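Local atomic coordinates of cellulase (Soil metagenome, PDB entry 5I2U), a protein that probably hydrolyses beta-1,4-glycosidic bonds of cellulose as a halotolerant glycoside hydrolase of family 5, built on a TIM barrel. Residues C110-I115 and E148-Y153; V156-W161 and A185-N190; R69-N74 and R89-L94; T141-M146 and A181-I186. All coordinates share one frame; numbering follows the deposited sequence.

Interaction 1: C110-I115 and E148-Y153; sequences CITPVI and EKYGEY. With MG (magnesium ion), chain H.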
loop_
_atom_site.group_PDB
_atom_site.type_symbol
_atom_site.label_atom_id
_atom_site.label_comp_id
_atom_site.label_asym_id
_atom_site.label_seq_id
_atom_site.Cartn_x
_atom_site.Cartn_y
_atom_site.Cartn_z
ATOM N N CYS A 110 5.747 -14.557 -7.325
ATOM C CA CYS A 110 6.321 -13.262 -6.916
ATOM C C CYS A 110 5.941 -12.835 -5.491
ATOM O O CYS A 110 6.804 -12.507 -4.692
ATOM C CB CYS A 110 5.931 -12.169 -7.915
ATOM S SG CYS A 110 6.730 -12.341 -9.535
ATOM N N ILE A 111 4.650 -12.854 -5.181
ATOM C CA ILE A 111 4.154 -12.348 -3.887
ATOM C C ILE A 111 4.518 -13.226 -2.668
ATOM O O ILE A 111 4.657 -12.729 -1.559
ATOM C CB ILE A 111 2.633 -12.077 -3.912
ATOM C CG1 ILE A 111 1.802 -13.364 -4.029
ATOM C CG2 ILE A 111 2.296 -11.115 -5.044
ATOM C CD1 ILE A 111 0.343 -13.185 -3.649
ATOM N N THR A 112 4.665 -14.529 -2.888
ATOM C CA THR A 112 4.889 -15.493 -1.816
ATOM C C THR A 112 6.198 -15.247 -1.047
ATOM O O THR A 112 6.160 -15.175 0.177
ATOM C CB THR A 112 4.775 -16.933 -2.368
ATOM O OG1 THR A 112 3.445 -17.106 -2.870
ATOM C CG2 THR A 112 5.062 -18.004 -1.296
ATOM N N PRO A 113 7.340 -15.090 -1.746
ATOM C CA PRO A 113 8.564 -14.753 -1.002
ATOM C C PRO A 113 8.519 -13.386 -0.305
ATOM O O PRO A 113 9.113 -13.227 0.750
ATOM C CB PRO A 113 9.662 -14.780 -2.077
ATOM C CG PRO A 113 8.953 -14.759 -3.389
ATOM C CD PRO A 113 7.633 -15.408 -3.156
ATOM N N VAL A 114 7.792 -12.420 -0.872
ATOM C CA VAL A 114 7.647 -11.111 -0.237
ATOM C C VAL A 114 6.842 -11.224 1.070
ATOM O O VAL A 114 7.221 -10.635 2.092
ATOM C CB VAL A 114 7.020 -10.089 -1.207
ATOM C CG1 VAL A 114 6.764 -8.730 -0.532
ATOM C CG2 VAL A 114 7.933 -9.909 -2.421
ATOM N N ILE A 115 5.735 -11.975 1.030
ATOM C CA ILE A 115 4.888 -12.197 2.221
ATOM C C ILE A 115 5.669 -12.969 3.276
ATOM O O ILE A 115 5.736 -12.551 4.430
ATOM C CB ILE A 115 3.577 -12.947 1.880
ATOM C CG1 ILE A 115 2.675 -12.096 0.979
ATOM C CG2 ILE A 115 2.806 -13.300 3.154
ATOM C CD1 ILE A 115 1.659 -12.896 0.188
ATOM N N GLU A 148 -6.994 -17.702 3.809
ATOM C CA GLU A 148 -6.802 -19.064 4.346
ATOM C C GLU A 148 -5.343 -19.301 4.692
ATOM O O GLU A 148 -5.035 -19.751 5.786
ATOM C CB GLU A 148 -7.334 -20.147 3.374
ATOM C CG GLU A 148 -7.018 -21.645 3.746
ATOM C CD GLU A 148 -7.523 -22.086 5.139
ATOM O OE1 GLU A 148 -8.400 -21.415 5.741
ATOM O OE2 GLU A 148 -7.042 -23.133 5.644
ATOM N N LYS A 149 -4.449 -18.982 3.767
ATOM C CA LYS A 149 -3.016 -19.197 3.975
ATOM C C LYS A 149 -2.446 -18.337 5.091
ATOM O O LYS A 149 -1.658 -18.821 5.905
ATOM C CB LYS A 149 -2.217 -18.919 2.686
ATOM C CG LYS A 149 -2.265 -20.032 1.648
ATOM C CD LYS A 149 -0.954 -20.137 0.869
ATOM C CE LYS A 149 0.101 -20.915 1.651
ATOM N NZ LYS A 149 1.443 -20.887 1.000
ATOM N N TYR A 150 -2.793 -17.049 5.091
ATOM C CA TYR A 150 -2.013 -16.064 5.846
ATOM C C TYR A 150 -2.783 -15.250 6.885
ATOM O O TYR A 150 -2.194 -14.385 7.515
ATOM C CB TYR A 150 -1.305 -15.105 4.873
ATOM C CG TYR A 150 -0.320 -15.733 3.900
ATOM C CD1 TYR A 150 0.816 -16.398 4.360
ATOM C CD2 TYR A 150 -0.494 -15.610 2.523
ATOM C CE1 TYR A 150 1.734 -16.953 3.477
ATOM C CE2 TYR A 150 0.416 -16.156 1.634
ATOM C CZ TYR A 150 1.534 -16.828 2.114
ATOM O OH TYR A 150 2.439 -17.389 1.234
ATOM N N GLY A 151 -4.075 -15.533 7.084
ATOM C CA GLY A 151 -4.943 -14.692 7.920
ATOM C C GLY A 151 -4.699 -14.719 9.424
ATOM O O GLY A 151 -5.169 -13.831 10.138
ATOM N N GLU A 152 -3.948 -15.714 9.906
ATOM C CA GLU A 152 -3.575 -15.780 11.330
ATOM C C GLU A 152 -2.332 -14.957 11.657
ATOM O O GLU A 152 -2.106 -14.638 12.825
ATOM C CB GLU A 152 -3.379 -17.236 11.778
ATOM C CG GLU A 152 -4.691 -18.001 11.905
ATOM C CD GLU A 152 -5.165 -18.157 13.335
ATOM O OE1 GLU A 152 -5.056 -17.188 14.133
ATOM O OE2 GLU A 152 -5.667 -19.250 13.666
ATOM N N TYR A 153 -1.531 -14.615 10.642
ATOM C CA TYR A 153 -0.347 -13.781 10.838
ATOM C C TYR A 153 -0.758 -12.337 11.010
ATOM O O TYR A 153 -1.507 -11.798 10.173
ATOM C CB TYR A 153 0.610 -13.909 9.662
ATOM C CG TYR A 153 1.161 -15.300 9.546
ATOM C CD1 TYR A 153 2.200 -15.724 10.373
ATOM C CD2 TYR A 153 0.625 -16.209 8.634
ATOM C CE1 TYR A 153 2.710 -17.007 10.287
ATOM C CE2 TYR A 153 1.119 -17.502 8.542
ATOM C CZ TYR A 153 2.167 -17.894 9.372
ATOM O OH TYR A 153 2.672 -19.166 9.303
HETATM MG MG MG H . -6.518 -12.632 11.351
HETATM O O HOH W 1 1.219 -18.056 -1.317
HETATM O O HOH W 2 -7.121 -14.884 11.880
HETATM O O HOH W 3 -5.407 -12.769 13.070
#
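Ile-115 covers one face of the Tyr-150 ring, whose hydroxyl reaches toward Thr-112, joining two outer helices of the TIM barrel, 104-120 and 136-150, near the end of the second. Apolar contact comes first. The branch methyl CG2 of Ile-115 sits over the middle of that face, 3.7 Å from the centroid of the Tyr-150 ring and only 6° off its normal, a CH-pi contact of nearly ideal geometry. CG2 comes to this place because it stands anti to the backbone N, while the other branch, CG1, lies beside that N (chi1 -66°) and carries CD1 over the rim of the same face, where Ile-115 CD1 meets Tyr-150 CE2 at 3.8 Å. The opposite face is covered nearer its rim by CB of Lys-149, so the ring is held between its own helical neighbour and the isoleucine. Polar contact is indirect: a water, 2.9 Å from both Thr-112 OG1 and Tyr-150 OH, links the two hydroxyls and gives a hydrogen to the threonine oxygen, which also bonds to Leu-108 O one helical turn back. Past the tyrosine the chain makes a type I turn from Tyr-150 to Tyr-153, and its Gly-151 O binds the magnesium ion at 2.2 Å. At the tip of the ring, the methyl CG2 of Thr-112 approaches Tyr-150 OH to 3.7 Å, its side chain crossing the tyrosine at about a right angle.

Interaction 2: V156-W161 and A185-N190; sequences VIYEIW and AIDPDN. With MG (magnesium ion), chain H.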
loop_
_atom_site.group_PDB
_atom_site.type_symbol
_atom_site.label_atom_id
_atom_site.label_comp_id
_atom_site.label_asym_id
_atom_site.label_seq_id
_atom_site.Cartn_x
_atom_site.Cartn_y
_atom_site.Cartn_z
ATOM N N VAL A 156 -0.111 -9.360 8.028
ATOM C CA VAL A 156 -0.773 -9.286 6.733
ATOM C C VAL A 156 -1.903 -8.275 6.731
ATOM O O VAL A 156 -2.787 -8.333 7.579
ATOM C CB VAL A 156 -1.259 -10.681 6.324
ATOM C CG1 VAL A 156 -2.102 -10.637 5.062
ATOM C CG2 VAL A 156 -0.042 -11.591 6.144
ATOM N N ILE A 157 -1.823 -7.340 5.780
ATOM C CA ILE A 157 -2.881 -6.383 5.462
ATOM C C ILE A 157 -3.339 -6.664 4.025
ATOM O O ILE A 157 -2.510 -6.898 3.145
ATOM C CB ILE A 157 -2.359 -4.924 5.567
ATOM C CG1 ILE A 157 -1.871 -4.637 6.985
ATOM C CG2 ILE A 157 -3.423 -3.906 5.144
ATOM C CD1 ILE A 157 -1.111 -3.342 7.132
ATOM N N TYR A 158 -4.643 -6.623 3.787
ATOM C CA TYR A 158 -5.217 -6.816 2.444
ATOM C C TYR A 158 -5.587 -5.476 1.839
ATOM O O TYR A 158 -6.143 -4.610 2.535
ATOM C CB TYR A 158 -6.486 -7.670 2.531
ATOM C CG TYR A 158 -6.310 -8.951 3.316
ATOM C CD1 TYR A 158 -5.601 -10.031 2.784
ATOM C CD2 TYR A 158 -6.844 -9.079 4.598
ATOM C CE1 TYR A 158 -5.437 -11.211 3.510
ATOM C CE2 TYR A 158 -6.697 -10.247 5.329
ATOM C CZ TYR A 158 -5.995 -11.315 4.789
ATOM O OH TYR A 158 -5.846 -12.468 5.524
ATOM N N GLU A 159 -5.281 -5.293 0.556
ATOM C CA GLU A 159 -5.708 -4.103 -0.160
ATOM C C GLU A 159 -6.467 -4.561 -1.396
ATOM O O GLU A 159 -5.883 -5.024 -2.370
ATOM C CB GLU A 159 -4.527 -3.229 -0.525
ATOM C CG GLU A 159 -4.955 -1.909 -1.143
ATOM C CD GLU A 159 -3.794 -1.034 -1.533
ATOM O OE1 GLU A 159 -2.644 -1.415 -1.235
ATOM O OE2 GLU A 159 -4.041 0.039 -2.131
ATOM N N ILE A 160 -7.778 -4.406 -1.347
ATOM C CA ILE A 160 -8.667 -5.182 -2.208
ATOM C C ILE A 160 -8.847 -4.651 -3.635
ATOM O O ILE A 160 -9.293 -5.387 -4.513
ATOM C CB ILE A 160 -10.039 -5.443 -1.524
ATOM C CG1 ILE A 160 -10.824 -4.155 -1.265
ATOM C CG2 ILE A 160 -9.820 -6.181 -0.216
ATOM C CD1 ILE A 160 -12.260 -4.412 -0.883
ATOM N N TRP A 161 -8.498 -3.389 -3.869
ATOM C CA TRP A 161 -8.618 -2.807 -5.201
ATOM C C TRP A 161 -7.756 -1.555 -5.264
ATOM O O TRP A 161 -8.171 -0.481 -4.793
ATOM C CB TRP A 161 -10.084 -2.477 -5.498
ATOM C CG TRP A 161 -10.375 -2.055 -6.898
ATOM C CD1 TRP A 161 -9.478 -1.743 -7.884
ATOM C CD2 TRP A 161 -11.669 -1.863 -7.461
ATOM N NE1 TRP A 161 -10.134 -1.374 -9.024
ATOM C CE2 TRP A 161 -11.484 -1.438 -8.800
ATOM C CE3 TRP A 161 -12.971 -2.006 -6.968
ATOM C CZ2 TRP A 161 -12.557 -1.169 -9.662
ATOM C CZ3 TRP A 161 -14.043 -1.729 -7.822
ATOM C CH2 TRP A 161 -13.826 -1.313 -9.155
ATOM N N ALA A 185 -15.025 -13.922 6.678
ATOM C CA ALA A 185 -15.491 -15.266 7.042
ATOM C C ALA A 185 -14.324 -16.181 7.440
ATOM O O ALA A 185 -14.508 -17.079 8.243
ATOM C CB ALA A 185 -16.301 -15.880 5.901
ATOM N N ILE A 186 -13.141 -15.936 6.875
ATOM C CA ILE A 186 -11.920 -16.712 7.145
ATOM C C ILE A 186 -10.991 -15.969 8.128
ATOM O O ILE A 186 -10.420 -16.573 9.039
ATOM C CB ILE A 186 -11.140 -16.984 5.817
ATOM C CG1 ILE A 186 -12.079 -17.581 4.734
ATOM C CG2 ILE A 186 -9.922 -17.885 6.065
ATOM C CD1 ILE A 186 -11.479 -17.743 3.345
ATOM N N ASP A 187 -10.798 -14.668 7.883
ATOM C CA ASP A 187 -9.892 -13.825 8.656
ATOM C C ASP A 187 -10.702 -12.686 9.286
ATOM O O ASP A 187 -10.897 -11.632 8.656
ATOM C CB ASP A 187 -8.791 -13.279 7.743
ATOM C CG ASP A 187 -7.705 -12.541 8.503
ATOM O OD1 ASP A 187 -7.791 -12.405 9.747
ATOM O OD2 ASP A 187 -6.727 -12.112 7.861
ATOM N N PRO A 188 -11.187 -12.897 10.526
ATOM C CA PRO A 188 -12.105 -11.917 11.103
ATOM C C PRO A 188 -11.455 -10.600 11.538
ATOM O O PRO A 188 -12.167 -9.596 11.609
ATOM C CB PRO A 188 -12.713 -12.643 12.308
ATOM C CG PRO A 188 -11.777 -13.759 12.627
ATOM C CD PRO A 188 -10.860 -13.987 11.462
ATOM N N ASP A 189 -10.140 -10.587 11.780
ATOM C CA ASP A 189 -9.494 -9.429 12.450
ATOM C C ASP A 189 -8.505 -8.558 11.640
ATOM O O ASP A 189 -8.354 -7.369 11.976
ATOM C CB ASP A 189 -8.805 -9.886 13.748
ATOM C CG ASP A 189 -7.713 -10.896 13.504
ATOM O OD1 ASP A 189 -7.730 -11.560 12.448
ATOM O OD2 ASP A 189 -6.839 -11.052 14.367
ATOM N N ASN A 190 -7.839 -9.113 10.615
ATOM C CA ASN A 190 -6.758 -8.387 9.930
ATOM C C ASN A 190 -7.277 -7.202 9.128
ATOM O O ASN A 190 -8.436 -7.183 8.706
ATOM C CB ASN A 190 -5.927 -9.294 9.015
ATOM C CG ASN A 190 -5.063 -10.272 9.781
ATOM O OD1 ASN A 190 -5.519 -10.889 10.728
ATOM N ND2 ASN A 190 -3.809 -10.400 9.387
HETATM MG MG MG H . -6.518 -12.632 11.351
HETATM O O HOH W 3 -5.407 -12.769 13.070
HETATM O O HOH W 2 -7.121 -14.884 11.880
#
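Tyr-158 reaches from strand 156-159 to the loop that follows helix 169-186 and meets Asp-187 there. From CB, with CG beside the backbone N (chi1 -50°), its ring runs toward the loop; CE2 passes Asn-190 CB at 3.9 Å, and the hydroxyl ends the path with a short hydrogen bond from Tyr-158 OH to Asp-187 OD2, 2.5 Å. The acceptor lies at the ring edge, in the ring plane, while the carboxylate itself is turned almost square to the ring, 81° between planes. OD2 takes the bond on its anti lone pair, away from OD1, and this leaves OD1 to bind the magnesium ion at 2.1 Å. The tyrosine is thus a second-shell residue that fixes the rotation of a metal ligand. Asn-190 is divided in the same manner: its OD1 binds the magnesium ion, whereas its ND2 donates to Val-156 O at 2.9 Å, on a lone pair in the carbonyl plane, and also to Tyr-153 O. Two backbone carbonyls therefore hold the amide in the orientation that offers oxygen to the metal. Asp-189 OD1, Gly-151 O and two waters complete six ligands, and one of the waters donates to Asp-189 OD2. The arrangement is an all-oxygen magnesium site, built where the beta-alpha-beta unit of strand 156-159, helix 169-186 and strand 192-194 turns back into the barrel.

Interaction 3: R69-N74 and R89-L94; sequences RFYNKN and RAAMGL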
loop_
_atom_site.group_PDB
_atom_site.type_symbol
_atom_site.label_atom_id
_atom_site.label_comp_id
_atom_site.label_asym_id
_atom_site.label_seq_id
_atom_site.Cartn_x
_atom_site.Cartn_y
_atom_site.Cartn_z
ATOM N N ARG A 69 11.874 -8.969 -10.673
ATOM C CA ARG A 69 13.174 -9.310 -10.083
ATOM C C ARG A 69 13.307 -8.876 -8.618
ATOM O O ARG A 69 13.994 -9.532 -7.827
ATOM C CB ARG A 69 14.341 -8.806 -10.965
ATOM C CG ARG A 69 14.723 -7.340 -10.871
ATOM C CD ARG A 69 15.655 -6.945 -12.023
ATOM N NE ARG A 69 16.168 -5.572 -11.890
ATOM C CZ ARG A 69 17.285 -5.210 -11.249
ATOM N NH1 ARG A 69 18.064 -6.106 -10.636
ATOM N NH2 ARG A 69 17.637 -3.926 -11.219
ATOM N N PHE A 70 12.600 -7.816 -8.231
ATOM C CA PHE A 70 12.636 -7.352 -6.836
ATOM C C PHE A 70 11.724 -8.121 -5.878
ATOM O O PHE A 70 11.769 -7.883 -4.668
ATOM C CB PHE A 70 12.315 -5.851 -6.777
ATOM C CG PHE A 70 13.257 -5.009 -7.578
ATOM C CD1 PHE A 70 14.591 -4.897 -7.200
ATOM C CD2 PHE A 70 12.828 -4.354 -8.719
ATOM C CE1 PHE A 70 15.485 -4.141 -7.952
ATOM C CE2 PHE A 70 13.710 -3.600 -9.472
ATOM C CZ PHE A 70 15.035 -3.488 -9.090
ATOM N N TYR A 71 10.889 -9.017 -6.393
ATOM C CA TYR A 71 10.006 -9.827 -5.546
ATOM C C TYR A 71 10.800 -11.042 -5.083
ATOM O O TYR A 71 10.659 -12.147 -5.610
ATOM C CB TYR A 71 8.739 -10.225 -6.305
ATOM C CG TYR A 71 7.719 -9.110 -6.395
ATOM C CD1 TYR A 71 7.950 -7.979 -7.184
ATOM C CD2 TYR A 71 6.527 -9.184 -5.689
ATOM C CE1 TYR A 71 7.018 -6.948 -7.256
ATOM C CE2 TYR A 71 5.595 -8.162 -5.755
ATOM C CZ TYR A 71 5.848 -7.048 -6.530
ATOM O OH TYR A 71 4.886 -6.062 -6.569
ATOM N N ASN A 72 11.633 -10.813 -4.080
ATOM C CA ASN A 72 12.438 -11.853 -3.474
ATOM C C ASN A 72 12.717 -11.532 -2.000
ATOM O O ASN A 72 12.525 -10.396 -1.558
ATOM C CB ASN A 72 13.738 -12.015 -4.255
ATOM C CG ASN A 72 14.647 -10.798 -4.147
ATOM O OD1 ASN A 72 15.328 -10.630 -3.155
ATOM N ND2 ASN A 72 14.673 -9.961 -5.184
ATOM N N LYS A 73 13.191 -12.523 -1.258
ATOM C CA LYS A 73 13.325 -12.384 0.186
ATOM C C LYS A 73 14.379 -11.370 0.611
ATOM O O LYS A 73 14.198 -10.681 1.624
ATOM C CB LYS A 73 13.585 -13.736 0.837
ATOM C CG LYS A 73 12.434 -14.709 0.622
ATOM C CD LYS A 73 12.384 -15.808 1.665
ATOM C CE LYS A 73 11.124 -16.636 1.479
ATOM N NZ LYS A 73 11.013 -17.712 2.503
ATOM N N ASN A 74 15.439 -11.252 -0.178
ATOM C CA ASN A 74 16.568 -10.410 0.171
ATOM C C ASN A 74 16.254 -8.924 -0.005
ATOM O O ASN A 74 16.605 -8.100 0.848
ATOM C CB ASN A 74 17.798 -10.814 -0.633
ATOM C CG ASN A 74 18.276 -12.238 -0.311
ATOM O OD1 ASN A 74 18.020 -12.775 0.767
ATOM N ND2 ASN A 74 18.987 -12.843 -1.253
ATOM N N ARG A 89 4.734 -3.317 0.483
ATOM C CA ARG A 89 3.523 -3.561 -0.302
ATOM C C ARG A 89 3.884 -4.377 -1.515
ATOM O O ARG A 89 4.857 -4.058 -2.220
ATOM C CB ARG A 89 2.868 -2.227 -0.674
ATOM C CG ARG A 89 1.598 -2.282 -1.514
ATOM C CD ARG A 89 1.045 -0.862 -1.580
ATOM N NE ARG A 89 -0.177 -0.635 -2.363
ATOM C CZ ARG A 89 -0.258 -0.043 -3.562
ATOM N NH1 ARG A 89 0.833 0.328 -4.246
ATOM N NH2 ARG A 89 -1.454 0.150 -4.105
ATOM N N ALA A 90 3.117 -5.444 -1.719
ATOM C CA ALA A 90 3.262 -6.336 -2.861
ATOM C C ALA A 90 2.181 -5.994 -3.878
ATOM O O ALA A 90 1.002 -6.270 -3.655
ATOM C CB ALA A 90 3.148 -7.793 -2.414
ATOM N N ALA A 91 2.595 -5.398 -4.993
ATOM C CA ALA A 91 1.658 -4.923 -5.991
ATOM C C ALA A 91 1.428 -6.000 -7.044
ATOM O O ALA A 91 2.136 -6.062 -8.055
ATOM C CB ALA A 91 2.166 -3.629 -6.619
ATOM N N MET A 92 0.411 -6.829 -6.811
ATOM C CA MET A 92 0.054 -7.885 -7.746
ATOM C C MET A 92 -0.794 -7.320 -8.870
ATOM O O MET A 92 -1.995 -7.127 -8.727
ATOM C CB MET A 92 -0.664 -9.034 -7.039
ATOM C CG MET A 92 -0.747 -10.281 -7.904
ATOM S SD MET A 92 -1.748 -11.579 -7.155
ATOM C CE MET A 92 -3.397 -10.919 -7.394
ATOM N N GLY A 93 -0.126 -7.003 -9.975
ATOM C CA GLY A 93 -0.740 -6.539 -11.205
ATOM C C GLY A 93 -1.882 -7.363 -11.729
ATOM O O GLY A 93 -1.741 -8.574 -11.930
ATOM N N LEU A 94 -3.013 -6.689 -11.938
ATOM C CA LEU A 94 -4.172 -7.266 -12.622
ATOM C C LEU A 94 -4.373 -6.679 -14.023
ATOM O O LEU A 94 -5.364 -6.977 -14.660
ATOM C CB LEU A 94 -5.436 -7.077 -11.762
ATOM C CG LEU A 94 -5.822 -8.167 -10.743
ATOM C CD1 LEU A 94 -6.483 -9.402 -11.342
ATOM C CD2 LEU A 94 -4.620 -8.524 -9.875
#
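Segment 69-74 leaves a 3-10 turn, bends through an inverse gamma turn centred on Tyr-71 and enters helix 73-81, while 89-94 is mostly barrel strand; the nearest CA atoms, those of Tyr-71 and Ala-90, are 8.1 Å apart. The tyrosine side chain spans this gap. With CG beside the backbone N (chi1 -78°), its ring extends to the strand, and the amide of Ala-91 donates from the ring edge, in plane, to the hydroxyl: Ala-91 N to Tyr-71 OH is 2.9 Å, bent to 132° at the hydrogen. The same hydroxyl bonds to Gly-62 O, so two backbone groups, an N-H and a carbonyl, hold it. Ala-90 CB packs on Tyr-71 CE2 at 4.2 Å. Back on the loop, Asn-72 ND2 donates to Arg-69 O, and Asn-72, at the N-cap, accepts at OD1 from Ala-75 N and, weakly, from Asn-74 N. The Tyr-71 ring also packs on Cys-110 and Val-114 of helix 104-120, filling the layer between that helix, the start of helix 73-81 and strand 87-93.

Interaction 4: T141-M146 and A181-I186; sequences TFFAGM and AVIRAI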
loop_
_atom_site.group_PDB
_atom_site.type_symbol
_atom_site.label_atom_id
_atom_site.label_comp_id
_atom_site.label_asym_id
_atom_site.label_seq_id
_atom_site.Cartn_x
_atom_site.Cartn_y
_atom_site.Cartn_z
ATOM N N THR A 141 -11.821 -14.973 -5.067
ATOM C CA THR A 141 -11.092 -16.243 -5.060
ATOM C C THR A 141 -9.670 -16.064 -4.581
ATOM O O THR A 141 -9.157 -16.908 -3.859
ATOM C CB THR A 141 -11.036 -16.839 -6.457
ATOM O OG1 THR A 141 -12.300 -16.642 -7.097
ATOM C CG2 THR A 141 -10.661 -18.317 -6.467
ATOM N N PHE A 142 -9.035 -14.971 -5.016
ATOM C CA PHE A 142 -7.670 -14.650 -4.615
ATOM C C PHE A 142 -7.604 -14.381 -3.111
ATOM O O PHE A 142 -6.790 -14.971 -2.399
ATOM C CB PHE A 142 -7.127 -13.435 -5.388
ATOM C CG PHE A 142 -5.798 -12.953 -4.881
ATOM C CD1 PHE A 142 -4.666 -13.751 -5.008
ATOM C CD2 PHE A 142 -5.685 -11.731 -4.214
ATOM C CE1 PHE A 142 -3.444 -13.334 -4.520
ATOM C CE2 PHE A 142 -4.457 -11.313 -3.724
ATOM C CZ PHE A 142 -3.334 -12.114 -3.891
ATOM N N PHE A 143 -8.462 -13.492 -2.629
ATOM C CA PHE A 143 -8.387 -13.107 -1.217
ATOM C C PHE A 143 -8.825 -14.218 -0.259
ATOM O O PHE A 143 -8.292 -14.301 0.847
ATOM C CB PHE A 143 -9.097 -11.767 -0.957
ATOM C CG PHE A 143 -8.257 -10.575 -1.341
ATOM C CD1 PHE A 143 -7.071 -10.317 -0.672
ATOM C CD2 PHE A 143 -8.632 -9.720 -2.378
ATOM C CE1 PHE A 143 -6.271 -9.232 -1.022
ATOM C CE2 PHE A 143 -7.837 -8.640 -2.732
ATOM C CZ PHE A 143 -6.657 -8.399 -2.050
ATOM N N ALA A 144 -9.761 -15.073 -0.686
ATOM C CA ALA A 144 -10.111 -16.286 0.064
ATOM C C ALA A 144 -8.892 -17.184 0.272
ATOM O O ALA A 144 -8.639 -17.649 1.389
ATOM C CB ALA A 144 -11.229 -17.060 -0.637
ATOM N N GLY A 145 -8.113 -17.379 -0.789
ATOM C CA GLY A 145 -6.896 -18.177 -0.715
ATOM C C GLY A 145 -5.828 -17.521 0.140
ATOM O O GLY A 145 -5.148 -18.193 0.897
ATOM N N MET A 146 -5.668 -16.209 -0.000
ATOM C CA MET A 146 -4.725 -15.450 0.828
ATOM C C MET A 146 -5.180 -15.429 2.285
ATOM O O MET A 146 -4.366 -15.580 3.191
ATOM C CB MET A 146 -4.557 -14.013 0.308
ATOM C CG MET A 146 -3.796 -13.873 -1.009
ATOM S SD MET A 146 -2.061 -14.369 -0.987
ATOM C CE MET A 146 -2.185 -15.995 -1.740
ATOM N N ALA A 181 -16.769 -9.408 2.832
ATOM C CA ALA A 181 -17.592 -10.528 3.333
ATOM C C ALA A 181 -16.863 -11.852 3.217
ATOM O O ALA A 181 -16.822 -12.609 4.176
ATOM C CB ALA A 181 -18.928 -10.598 2.602
ATOM N N VAL A 182 -16.233 -12.096 2.069
ATOM C CA VAL A 182 -15.456 -13.320 1.878
ATOM C C VAL A 182 -14.241 -13.379 2.798
ATOM O O VAL A 182 -13.954 -14.434 3.355
ATOM C CB VAL A 182 -14.985 -13.494 0.418
ATOM C CG1 VAL A 182 -14.051 -14.690 0.285
ATOM C CG2 VAL A 182 -16.181 -13.672 -0.514
ATOM N N ILE A 183 -13.509 -12.266 2.920
ATOM C CA ILE A 183 -12.282 -12.232 3.729
ATOM C C ILE A 183 -12.623 -12.464 5.188
ATOM O O ILE A 183 -12.017 -13.324 5.827
ATOM C CB ILE A 183 -11.488 -10.897 3.594
ATOM C CG1 ILE A 183 -10.891 -10.764 2.187
ATOM C CG2 ILE A 183 -10.357 -10.832 4.616
ATOM C CD1 ILE A 183 -10.342 -9.388 1.859
ATOM N N ARG A 184 -13.580 -11.691 5.694
ATOM C CA ARG A 184 -13.957 -11.763 7.104
ATOM C C ARG A 184 -14.434 -13.134 7.573
ATOM O O ARG A 184 -14.260 -13.466 8.741
ATOM C CB ARG A 184 -15.014 -10.704 7.466
ATOM C CG ARG A 184 -14.430 -9.311 7.669
ATOM C CD ARG A 184 -13.726 -9.165 9.026
ATOM N NE ARG A 184 -13.014 -7.884 9.130
ATOM C CZ ARG A 184 -11.702 -7.673 8.937
ATOM N NH1 ARG A 184 -10.850 -8.659 8.637
ATOM N NH2 ARG A 184 -11.233 -6.434 9.043
ATOM N N ALA A 185 -15.025 -13.922 6.678
ATOM C CA ALA A 185 -15.491 -15.266 7.042
ATOM C C ALA A 185 -14.324 -16.181 7.440
ATOM O O ALA A 185 -14.508 -17.079 8.243
ATOM C CB ALA A 185 -16.301 -15.880 5.901
ATOM N N ILE A 186 -13.141 -15.936 6.875
ATOM C CA ILE A 186 -11.920 -16.712 7.145
ATOM C C ILE A 186 -10.991 -15.969 8.128
ATOM O O ILE A 186 -10.420 -16.573 9.039
ATOM C CB ILE A 186 -11.140 -16.984 5.817
ATOM C CG1 ILE A 186 -12.079 -17.581 4.734
ATOM C CG2 ILE A 186 -9.922 -17.885 6.065
ATOM C CD1 ILE A 186 -11.479 -17.743 3.345
#
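Segments 141-146 and 181-186 run side by side as nearly parallel helices, their axes 8.9 Å apart and crossing at -15°, with the CA atoms of Ala-144 and Ile-183 closest at 5.9 Å. Ala-144 meets two branched side chains. Its CB touches Val-182 CG1 at 3.8 Å; that methyl is the one anti to the backbone N (chi1 174°). The same CB meets Ile-186 CD1 at 4.0 Å, so the small methyl lies against two residues four apart in the partner segment. Ile-186 stretches farther, and its CD1 comes up to the backbone, 3.4 Å from Ala-144 O. On the buried side Phe-143 and Ile-183 lie alongside each other and point the same way; Phe-143 CG and Ile-183 CG1 each lie beside their own backbone N. Phe-143 CB rests on Ile-183 CG1 at 3.8 Å, and the terminal CD1 of Ile-183 reaches on to the root of the ring, 4.0 Å from Phe-143 CG. Both side chains also pack on Ile-160, just beyond strand 156-159. Phe-142 CD2 sits over one face of the Phe-143 ring. The side-chain contacts are all apolar, and the one polar atom touched, Ala-144 O, meets a methyl; the fit therefore rests on shape and burial, with the phenylalanine and Ile-183 shielded from water and Ile-186 at the exposed outer margin.

Three of the contacts gather on one side of the barrel. Interactions 1 and 2 share the magnesium ion: Gly-151 gives one ligand and the loop 187-190 three, and Tyr-153 O to Asn-190 ND2, 2.8 Å, ties the two loops directly. Interaction 4, with its centre about 7 Å from that of interaction 2, pairs the two helices that lead into these loops; Arg-184 NH1 bonds to Asn-190 O at 2.8 Å. Interaction 3 lies farther round, about 12 Å from interaction 1 between centres, where Tyr-71 packs on helix 104-120. Inside the barrel, Arg-89 NE and Glu-159 OE1, 2.8 Å apart, form a salt bridge between the strands of interactions 3 and 2.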